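Local coordinates for protein membrane-bound lytic murein transglycosylase A (Burkholderia pseudomallei, PDB 6QK4) that probably cleaves the MurNAc-GlcNAc beta-1,4 linkage of peptidoglycan as a lytic transglycosylase, forming a 1,6-anhydro bond in the MurNAc residue, at residues A56-A59 / N60-R63; V116-G119 / P120-Y123; Q289-P293 / M294-P298. One frame throughout, in Å; residues are numbered along the deposited sequence.

Contact 1 of 3, residues A56-A59 / N60-R63; sequences ARQA and NWQR
Gln58 and Trp61 lie side by side and point the same way. The amide plane of Gln58 stands almost perpendicular to the indole, 89° away. Gln58 OE1 approaches Trp61 CD1 obliquely, at 3.6 Å. A water donates to Gln58 OE1 over 2.8 Å; it sits in the indole plane at its edge and links weakly to Asn60 ND2. The backbone closes the turn from which both side chains leave: Trp61 N donates to Gln58 O over 2.9 Å.

Gln62 turns back over the turn. Its CG is anti to the carbonyl carbon (chi1 -73°) and the chain runs extended beyond it. This takes Gln62 NE2 to 3.2 Å from Arg57 O, to which it donates. The bond is nearly straight and lies in the Gln62 amide plane, but NE2 comes in above the carbonyl plane of Arg57. On the way, Gln62 CG packs 3.2 Å from Ala56 O. A second water joins Ala59 O to Arg63 N.

The contact is the short connection between helices 44-55 and 62-68, which the Cys52-Cys65 disulfide also joins. Trp61 is buried against Asn51 and Leu55 of helix 44-55 and meets Phe87, at the start of strand 87-92, edge-to-face.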
ATOM      1  N   ALA A  56      -3.257  23.693  -5.564  1.00 26.94           N
ATOM      2  CA  ALA A  56      -2.712  25.022  -5.306  1.00 28.48           C
ATOM      3  C   ALA A  56      -3.618  26.122  -5.861  1.00 32.28           C
ATOM      4  O   ALA A  56      -3.705  27.204  -5.282  1.00 29.38           O
ATOM      5  CB  ALA A  56      -1.333  25.155  -5.925  1.00 30.74           C
ATOM      6  N   ARG A  57      -4.337  25.848  -6.922  1.00 28.52           N
ATOM      7  CA  ARG A  57      -5.126  26.942  -7.478  1.00 32.84           C
ATOM      8  C   ARG A  57      -6.541  27.021  -6.903  1.00 32.42           C
ATOM      9  O   ARG A  57      -7.253  27.994  -7.220  1.00 30.88           O
ATOM     10  CB  ARG A  57      -5.141  26.855  -9.019  1.00 36.79           C
ATOM     11  CG  ARG A  57      -3.721  27.010  -9.553  1.00 45.22           C
ATOM     12  CD  ARG A  57      -3.690  27.289 -11.035  1.00 52.03           C
ATOM     13  NE  ARG A  57      -3.681  26.009 -11.742  1.00 55.16           N
ATOM     14  CZ  ARG A  57      -3.739  25.845 -13.061  1.00 58.08           C
ATOM     15  NH1 ARG A  57      -3.791  26.900 -13.882  1.00 61.34           N
ATOM     16  NH2 ARG A  57      -3.735  24.610 -13.555  1.00 56.61           N
ATOM     17  N   GLN A  58      -6.965  26.066  -6.059  1.00 26.27           N
ATOM     18  CA  GLN A  58      -8.248  26.243  -5.382  1.00 28.74           C
ATOM     19  C   GLN A  58      -8.162  27.422  -4.457  1.00 24.97           C
ATOM     20  O   GLN A  58      -7.205  27.584  -3.689  1.00 24.32           O
ATOM     21  CB  GLN A  58      -8.656  25.048  -4.516  1.00 28.39           C
ATOM     22  CG  GLN A  58      -9.090  23.922  -5.292  1.00 28.26           C
ATOM     23  CD  GLN A  58      -9.509  22.736  -4.448  1.00 26.42           C
ATOM     24  OE1 GLN A  58      -9.763  22.835  -3.251  1.00 32.10           O
ATOM     25  NE2 GLN A  58      -9.658  21.622  -5.100  1.00 25.36           N
ATOM     26  N   ALA A  59      -9.210  28.229  -4.472  1.00 23.20           N
ATOM     27  CA  ALA A  59      -9.274  29.390  -3.597  1.00 27.04           C
ATOM     28  C   ALA A  59      -8.801  29.125  -2.162  1.00 26.91           C
ATOM     29  O   ALA A  59      -8.052  29.941  -1.581  1.00 26.43           O
ATOM     30  CB  ALA A  59     -10.728  29.898  -3.589  1.00 28.61           C
ATOM     31  N   ASN A  60      -9.288  28.030  -1.546  1.00 25.88           N
ATOM     32  CA  ASN A  60      -9.064  27.802  -0.117  1.00 25.97           C
ATOM     33  C   ASN A  60      -7.629  27.365   0.167  1.00 22.97           C
ATOM     34  O   ASN A  60      -7.173  27.498   1.306  1.00 26.67           O
ATOM     35  CB  ASN A  60      -9.985  26.720   0.450  1.00 27.07           C
ATOM     36  CG  ASN A  60     -11.404  27.138   0.499  1.00 33.57           C
ATOM     37  OD1 ASN A  60     -11.698  28.339   0.504  1.00 40.49           O
ATOM     38  ND2 ASN A  60     -12.306  26.179   0.506  1.00 30.75           N
ATOM     39  N   TRP A  61      -6.927  26.878  -0.860  1.00 25.22           N
ATOM     40  CA  TRP A  61      -5.577  26.317  -0.755  1.00 23.54           C
ATOM     41  C   TRP A  61      -4.484  27.239  -1.270  1.00 24.18           C
ATOM     42  O   TRP A  61      -3.308  26.986  -1.020  1.00 23.84           O
ATOM     43  CB  TRP A  61      -5.529  24.970  -1.509  1.00 25.17           C
ATOM     44  CG  TRP A  61      -6.132  23.854  -0.700  1.00 23.85           C
ATOM     45  CD1 TRP A  61      -7.479  23.587  -0.507  1.00 26.30           C
ATOM     46  CD2 TRP A  61      -5.412  22.929   0.111  1.00 20.01           C
ATOM     47  NE1 TRP A  61      -7.620  22.453   0.330  1.00 21.60           N
ATOM     48  CE2 TRP A  61      -6.363  22.065   0.732  1.00 22.84           C
ATOM     49  CE3 TRP A  61      -4.031  22.710   0.344  1.00 20.22           C
ATOM     50  CZ2 TRP A  61      -5.976  20.987   1.568  1.00 19.95           C
ATOM     51  CZ3 TRP A  61      -3.657  21.649   1.170  1.00 21.26           C
ATOM     52  CH2 TRP A  61      -4.644  20.802   1.757  1.00 18.21           C
ATOM     53  N   GLN A  62      -4.823  28.361  -1.922  1.00 24.40           N
ATOM     54  CA  GLN A  62      -3.767  29.115  -2.587  1.00 22.71           C
ATOM     55  C   GLN A  62      -2.712  29.592  -1.601  1.00 23.62           C
ATOM     56  O   GLN A  62      -1.511  29.484  -1.874  1.00 25.53           O
ATOM     57  CB  GLN A  62      -4.390  30.328  -3.339  1.00 23.97           C
ATOM     58  CG  GLN A  62      -5.131  29.963  -4.573  1.00 31.83           C
ATOM     59  CD  GLN A  62      -5.827  31.203  -5.222  1.00 38.71           C
ATOM     60  OE1 GLN A  62      -5.533  32.361  -4.855  1.00 42.01           O
ATOM     61  NE2 GLN A  62      -6.737  30.953  -6.180  1.00 41.33           N
ATOM     62  N   ARG A  63      -3.127  30.188  -0.476  1.00 23.79           N
ATOM     63  CA  ARG A  63      -2.136  30.716   0.446  1.00 26.65           C
ATOM     64  C   ARG A  63      -1.309  29.608   1.071  1.00 28.83           C
ATOM     65  O   ARG A  63      -0.096  29.761   1.242  1.00 25.59           O
ATOM     66  CB  ARG A  63      -2.787  31.513   1.573  1.00 28.57           C
ATOM     67  CG  ARG A  63      -3.303  32.876   1.134  1.00 39.65           C
ATOM     68  CD  ARG A  63      -4.101  33.453   2.312  1.00 49.00           C
ATOM     69  NE  ARG A  63      -3.310  33.531   3.550  1.00 56.67           N
ATOM     70  CZ  ARG A  63      -3.546  32.824   4.664  1.00 61.91           C
ATOM     71  NH1 ARG A  63      -4.558  31.952   4.726  1.00 63.79           N
ATOM     72  NH2 ARG A  63      -2.755  32.983   5.723  1.00 61.65           N
TER
HETATM   73  O   HOH W   1     -11.184  23.884  -1.078  1.00 28.73           O
HETATM   74  O   HOH W   2      -5.914  30.766   0.170  1.00 29.33           O

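Contact 2 of 3, residues V116-G119 / P120-Y123; sequences VRRG and PYQY
Gln122 folds back over a type II' beta turn, Arg118 to Tyr121, and uses both ends of its amide on the residues before it. Gln122 OE1 accepts from Arg117 NH1 over 2.6 Å. The donor lies on a lone pair, in the carbonyl plane, and the oxygen sits at the guanidinium edge. Guanidinium and amide planes are 80° apart. Gln122 NE2 gives a nearly straight bond of 2.6 Å to Gly119 O, so the amide is held from two sides and its rotation is fixed. A bend at chi2 (-67°) brings it there.

The backbone sets up this grip. Tyr121 N donates to Arg118 O at 2.8 Å, and Arg118 N returns a longer bond to Tyr121 O at 3.3 Å. Together they make a single antiparallel hydrogen-bonded pair. Gly119 takes a positive phi (50°), which suits glycine at the first corner of this turn.

Further out, Arg118 NH1 forms a salt bridge with Asp178. Tyr121 packs on Trp157 and on Asp159. Gln122 and Tyr123 both face Val158 in a classic beta bulge, where strand 123-126 pairs with 154-158. The turn belongs to the MltA-specific insert region.

The Tyr121 ring has Arg118 CG in its plane at one edge, and Pro120 CG lies 3.8 Å above its centre.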
ATOM      1  N   VAL A 116      14.659 -10.289 -21.310  1.00 45.22           N
ATOM      2  CA  VAL A 116      15.054 -11.583 -21.839  1.00 47.65           C
ATOM      3  C   VAL A 116      15.469 -12.464 -20.672  1.00 48.32           C
ATOM      4  O   VAL A 116      15.904 -11.973 -19.624  1.00 49.72           O
ATOM      5  CB  VAL A 116      16.183 -11.483 -22.888  1.00 51.76           C
ATOM      6  CG1 VAL A 116      15.872 -10.390 -23.876  1.00 50.32           C
ATOM      7  CG2 VAL A 116      17.516 -11.244 -22.218  1.00 53.26           C
ATOM      8  N   ARG A 117      15.304 -13.771 -20.845  1.00 44.24           N
ATOM      9  CA  ARG A 117      15.755 -14.711 -19.830  1.00 44.68           C
ATOM     10  C   ARG A 117      17.284 -14.764 -19.811  1.00 50.07           C
ATOM     11  O   ARG A 117      17.903 -15.002 -20.850  1.00 54.10           O
ATOM     12  CB  ARG A 117      15.159 -16.079 -20.097  1.00 40.16           C
ATOM     13  CG  ARG A 117      15.667 -17.098 -19.084  1.00 44.51           C
ATOM     14  CD  ARG A 117      14.992 -18.444 -19.159  1.00 48.46           C
ATOM     15  NE  ARG A 117      15.606 -19.264 -20.201  1.00 58.06           N
ATOM     16  CZ  ARG A 117      16.623 -20.113 -20.017  1.00 62.64           C
ATOM     17  NH1 ARG A 117      17.157 -20.282 -18.813  1.00 64.36           N
ATOM     18  NH2 ARG A 117      17.108 -20.813 -21.048  1.00 62.82           N
ATOM     19  N   ARG A 118      17.899 -14.506 -18.651  1.00 49.11           N
ATOM     20  CA  ARG A 118      19.348 -14.342 -18.590  1.00 50.65           C
ATOM     21  C   ARG A 118      19.760 -14.202 -17.138  1.00 51.31           C
ATOM     22  O   ARG A 118      19.010 -13.654 -16.336  1.00 48.09           O
ATOM     23  CB  ARG A 118      19.812 -13.094 -19.365  1.00 53.46           C
ATOM     24  CG  ARG A 118      19.387 -11.794 -18.665  1.00 60.69           C
ATOM     25  CD  ARG A 118      20.148 -10.545 -19.075  1.00 67.33           C
ATOM     26  NE  ARG A 118      19.729 -10.092 -20.392  1.00 72.28           N
ATOM     27  CZ  ARG A 118      19.849  -8.848 -20.841  1.00 76.01           C
ATOM     28  NH1 ARG A 118      20.383  -7.905 -20.071  1.00 77.05           N
ATOM     29  NH2 ARG A 118      19.435  -8.554 -22.069  1.00 76.95           N
ATOM     30  N   GLY A 119      20.970 -14.663 -16.810  1.00 52.16           N
ATOM     31  CA  GLY A 119      21.504 -14.449 -15.484  1.00 52.68           C
ATOM     32  C   GLY A 119      20.500 -14.859 -14.419  1.00 49.35           C
ATOM     33  O   GLY A 119      19.906 -15.938 -14.505  1.00 50.58           O
ATOM     34  N   PRO A 120      20.236 -13.986 -13.437  1.00 46.68           N
ATOM     35  CA  PRO A 120      19.328 -14.380 -12.348  1.00 44.93           C
ATOM     36  C   PRO A 120      17.861 -14.314 -12.763  1.00 43.29           C
ATOM     37  O   PRO A 120      16.993 -14.872 -12.069  1.00 40.63           O
ATOM     38  CB  PRO A 120      19.666 -13.375 -11.229  1.00 44.82           C
ATOM     39  CG  PRO A 120      20.032 -12.096 -12.007  1.00 43.00           C
ATOM     40  CD  PRO A 120      20.730 -12.611 -13.280  1.00 44.87           C
ATOM     41  N   TYR A 121      17.578 -13.730 -13.928  1.00 41.95           N
ATOM     42  CA  TYR A 121      16.207 -13.477 -14.366  1.00 40.00           C
ATOM     43  C   TYR A 121      15.655 -14.740 -15.022  1.00 37.27           C
ATOM     44  O   TYR A 121      15.683 -14.905 -16.240  1.00 40.31           O
ATOM     45  CB  TYR A 121      16.200 -12.283 -15.306  1.00 36.78           C
ATOM     46  CG  TYR A 121      16.863 -11.096 -14.669  1.00 42.50           C
ATOM     47  CD1 TYR A 121      16.309 -10.522 -13.538  1.00 39.99           C
ATOM     48  CD2 TYR A 121      18.056 -10.580 -15.158  1.00 43.54           C
ATOM     49  CE1 TYR A 121      16.886  -9.425 -12.923  1.00 43.79           C
ATOM     50  CE2 TYR A 121      18.656  -9.483 -14.537  1.00 45.69           C
ATOM     51  CZ  TYR A 121      18.064  -8.909 -13.423  1.00 46.66           C
ATOM     52  OH  TYR A 121      18.614  -7.808 -12.790  1.00 48.72           O
ATOM     53  N   GLN A 122      15.121 -15.660 -14.200  1.00 34.08           N
ATOM     54  CA  GLN A 122      14.742 -16.973 -14.730  1.00 35.56           C
ATOM     55  C   GLN A 122      13.275 -17.374 -14.559  1.00 37.28           C
ATOM     56  O   GLN A 122      12.918 -18.515 -14.910  1.00 36.21           O
ATOM     57  CB  GLN A 122      15.610 -18.083 -14.101  1.00 41.08           C
ATOM     58  CG  GLN A 122      17.119 -17.944 -14.336  1.00 44.47           C
ATOM     59  CD  GLN A 122      17.548 -18.127 -15.810  1.00 46.07           C
ATOM     60  OE1 GLN A 122      16.945 -18.921 -16.563  1.00 39.97           O
ATOM     61  NE2 GLN A 122      18.580 -17.358 -16.227  1.00 46.80           N
ATOM     62  N   TYR A 123      12.418 -16.493 -14.034  1.00 35.39           N
ATOM     63  CA  TYR A 123      11.047 -16.836 -13.654  1.00 36.85           C
ATOM     64  C   TYR A 123      10.097 -15.879 -14.349  1.00 31.97           C
ATOM     65  O   TYR A 123      10.126 -14.691 -14.056  1.00 32.80           O
ATOM     66  CB  TYR A 123      10.876 -16.732 -12.133  1.00 37.77           C
ATOM     67  CG  TYR A 123      11.930 -17.530 -11.424  1.00 35.97           C
ATOM     68  CD1 TYR A 123      11.770 -18.883 -11.247  1.00 37.30           C
ATOM     69  CD2 TYR A 123      13.095 -16.933 -10.956  1.00 36.87           C
ATOM     70  CE1 TYR A 123      12.729 -19.627 -10.598  1.00 39.50           C
ATOM     71  CE2 TYR A 123      14.094 -17.695 -10.334  1.00 38.54           C
ATOM     72  CZ  TYR A 123      13.884 -19.016 -10.144  1.00 40.12           C
ATOM     73  OH  TYR A 123      14.853 -19.765  -9.492  1.00 44.46           O
TER

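Contact 3 of 3, residues Q289-P293 / M294-P298; sequences QTTRP and MTNAP
The flat peptide carbonyl of Ala297 is met within its own plane by Arg292 N, which donates to Ala297 O over 2.7 Å. Ala297 O also takes a CA-H contact from Thr291, whose CA is 3.1 Å away. The carbonyl of Arg292 is approached less squarely: Asn296 N donates to Arg292 O at 2.9 Å, tilted 28° from the plane.

These bonds close a beta hairpin between strands 285-291 and 298-307. Thr291 and Pro298 form the antiparallel non-hydrogen-bonded pair where the strands give way to the loop, and their side chains diverge. Pro293, Met294 and Thr295 follow right-handed helical backbone angles. Asn296 then takes a left-handed one, which turns the chain back toward Pro298.

Thr291 and Asn296 run side by side in the same direction. Asn296 CG lies anti to its own N (chi1 -155°), and this carries OD1 to 3.5 Å from Thr291 OG1. The stronger partner of that hydroxyl is Gln337 NE2, a hydrogen bond to strand 336-346. Asn296 also touches Gln337. Arg292 and Thr295 likewise lie alongside each other; Arg292 extends from CG to NE, and its CB packs 3.6 Å from Thr295 OG1.

Pro293 and Met294 both rest on Gln331 and Arg334 of helix 326-334. One residue further into the strand, Thr290 OG1 bonds to Asn338 O, and the Thr290 backbone is paired with Leu299. The hairpin lies in the 3D-domain region, whose relatives adopt the double-psi beta-barrel fold.

Thr295 closes a smaller ring within the loop. Its hydroxyl sits between its own backbone N and carbonyl carbon (chi1 63°) and forms an ST turn: Ala297 N donates to Thr295 OG1 at 3.3 Å.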
ATOM      1  N   GLN A 289      -3.917   8.409  14.148  1.00 19.92           N
ATOM      2  CA  GLN A 289      -3.401   7.797  15.363  1.00 18.60           C
ATOM      3  C   GLN A 289      -3.784   6.330  15.314  1.00 20.65           C
ATOM      4  O   GLN A 289      -4.975   6.014  15.232  1.00 23.55           O
ATOM      5  CB  GLN A 289      -4.022   8.486  16.570  1.00 20.83           C
ATOM      6  CG  GLN A 289      -3.561   7.797  17.916  1.00 20.90           C
ATOM      7  CD  GLN A 289      -4.161   8.520  19.110  1.00 24.27           C
ATOM      8  OE1 GLN A 289      -5.185   9.218  18.983  1.00 28.37           O
ATOM      9  NE2 GLN A 289      -3.528   8.381  20.260  1.00 25.98           N
ATOM     10  N   THR A 290      -2.782   5.445  15.341  1.00 20.64           N
ATOM     11  CA  THR A 290      -3.041   4.005  15.192  1.00 21.77           C
ATOM     12  C   THR A 290      -1.856   3.245  15.845  1.00 21.47           C
ATOM     13  O   THR A 290      -1.186   3.797  16.729  1.00 21.27           O
ATOM     14  CB  THR A 290      -3.356   3.671  13.710  1.00 22.32           C
ATOM     15  OG1 THR A 290      -3.699   2.287  13.638  1.00 21.19           O
ATOM     16  CG2 THR A 290      -2.135   3.862  12.769  1.00 22.09           C
ATOM     17  N   THR A 291      -1.583   2.009  15.433  1.00 20.32           N
ATOM     18  CA  THR A 291      -0.432   1.265  15.940  1.00 21.32           C
ATOM     19  C   THR A 291       0.259   0.542  14.789  1.00 24.39           C
ATOM     20  O   THR A 291      -0.321   0.343  13.724  1.00 23.68           O
ATOM     21  CB  THR A 291      -0.824   0.217  17.026  1.00 20.49           C
ATOM     22  OG1 THR A 291      -1.918  -0.579  16.542  1.00 23.86           O
ATOM     23  CG2 THR A 291      -1.279   0.915  18.305  1.00 20.66           C
ATOM     24  N   ARG A 292       1.514   0.100  15.054  1.00 26.53           N
ATOM     25  CA  ARG A 292       2.278  -0.625  14.033  1.00 27.56           C
ATOM     26  C   ARG A 292       1.887  -2.094  14.022  1.00 27.27           C
ATOM     27  O   ARG A 292       1.739  -2.692  15.075  1.00 26.84           O
ATOM     28  CB  ARG A 292       3.758  -0.540  14.327  1.00 29.71           C
ATOM     29  CG  ARG A 292       4.332   0.828  14.355  1.00 37.92           C
ATOM     30  CD  ARG A 292       5.834   0.740  14.119  1.00 43.07           C
ATOM     31  NE  ARG A 292       6.279   2.082  13.808  1.00 50.40           N
ATOM     32  CZ  ARG A 292       6.574   2.502  12.594  1.00 52.22           C
ATOM     33  NH1 ARG A 292       6.536   1.647  11.580  1.00 53.24           N
ATOM     34  NH2 ARG A 292       6.961   3.757  12.415  1.00 54.25           N
ATOM     35  N   PRO A 293       1.837  -2.706  12.854  1.00 25.57           N
ATOM     36  CA  PRO A 293       1.273  -4.062  12.754  1.00 29.74           C
ATOM     37  C   PRO A 293       2.026  -5.158  13.507  1.00 36.41           C
ATOM     38  O   PRO A 293       1.384  -6.090  14.016  1.00 42.04           O
ATOM     39  CB  PRO A 293       1.292  -4.333  11.236  1.00 29.07           C
ATOM     40  CG  PRO A 293       2.078  -3.207  10.597  1.00 29.26           C
ATOM     41  CD  PRO A 293       2.017  -2.028  11.553  1.00 24.95           C
ATOM     42  N   MET A 294       3.353  -5.145  13.540  1.00 30.74           N
ATOM     43  CA  MET A 294       3.990  -6.334  14.129  1.00 37.20           C
ATOM     44  C   MET A 294       4.374  -6.125  15.578  1.00 32.42           C
ATOM     45  O   MET A 294       4.282  -7.054  16.397  1.00 35.26           O
ATOM     46  CB  MET A 294       5.233  -6.760  13.331  1.00 52.30           C
ATOM     47  CG  MET A 294       5.043  -6.710  11.821  1.00 67.64           C
ATOM     48  SD  MET A 294       4.320  -8.249  11.232  1.00 78.53           S
ATOM     49  CE  MET A 294       5.555  -8.857  10.102  1.00 81.03           C
ATOM     50  N   THR A 295       4.741  -4.908  15.924  1.00 27.85           N
ATOM     51  CA  THR A 295       5.143  -4.622  17.295  1.00 28.26           C
ATOM     52  C   THR A 295       4.026  -4.055  18.131  1.00 26.88           C
ATOM     53  O   THR A 295       4.184  -3.943  19.357  1.00 28.66           O
ATOM     54  CB  THR A 295       6.257  -3.598  17.325  1.00 32.92           C
ATOM     55  OG1 THR A 295       5.727  -2.377  16.774  1.00 30.97           O
ATOM     56  CG2 THR A 295       7.443  -4.099  16.464  1.00 33.86           C
ATOM     57  N   ASN A 296       2.928  -3.590  17.505  1.00 26.48           N
ATOM     58  CA  ASN A 296       1.817  -2.961  18.201  1.00 28.11           C
ATOM     59  C   ASN A 296       2.199  -1.643  18.876  1.00 26.84           C
ATOM     60  O   ASN A 296       1.456  -1.134  19.697  1.00 25.83           O
ATOM     61  CB  ASN A 296       1.179  -3.918  19.221  1.00 29.46           C
ATOM     62  CG  ASN A 296      -0.280  -3.558  19.516  1.00 35.36           C
ATOM     63  OD1 ASN A 296      -1.073  -3.294  18.601  1.00 37.86           O
ATOM     64  ND2 ASN A 296      -0.637  -3.558  20.795  1.00 35.69           N
ATOM     65  N   ALA A 297       3.320  -1.028  18.515  1.00 28.54           N
ATOM     66  CA  ALA A 297       3.647   0.248  19.135  1.00 24.68           C
ATOM     67  C   ALA A 297       2.801   1.393  18.533  1.00 23.32           C
ATOM     68  O   ALA A 297       2.319   1.287  17.395  1.00 23.22           O
ATOM     69  CB  ALA A 297       5.122   0.558  18.912  1.00 28.31           C
ATOM     70  N   PRO A 298       2.616   2.497  19.253  1.00 24.61           N
ATOM     71  CA  PRO A 298       1.876   3.624  18.666  1.00 21.47           C
ATOM     72  C   PRO A 298       2.477   4.134  17.372  1.00 23.47           C
ATOM     73  O   PRO A 298       3.703   4.265  17.240  1.00 26.53           O
ATOM     74  CB  PRO A 298       1.942   4.721  19.717  1.00 22.52           C
ATOM     75  CG  PRO A 298       2.134   3.908  21.039  1.00 21.66           C
ATOM     76  CD  PRO A 298       2.916   2.700  20.687  1.00 28.01           C
TER

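Overall arrangement
The three contacts are separate surface turns that follow one another along the chain without touching. Contact 1 joins two helices, contact 2 closes a tight turn ahead of strand 123-126, and contact 3 caps a pair of antiparallel strands. Contacts 1 and 2 are farthest apart, with centres 50 Å from each other. Contacts 1 and 3 come nearest, about 18 Å between closest atoms. Contact 2 belongs to the MltA-specific insert and contact 3 to the 3D-domain region; their nearest atoms are about 24 Å apart. In MltA relatives the glycan strand binds in a groove between two domains, and this enzyme is probably organised likewise.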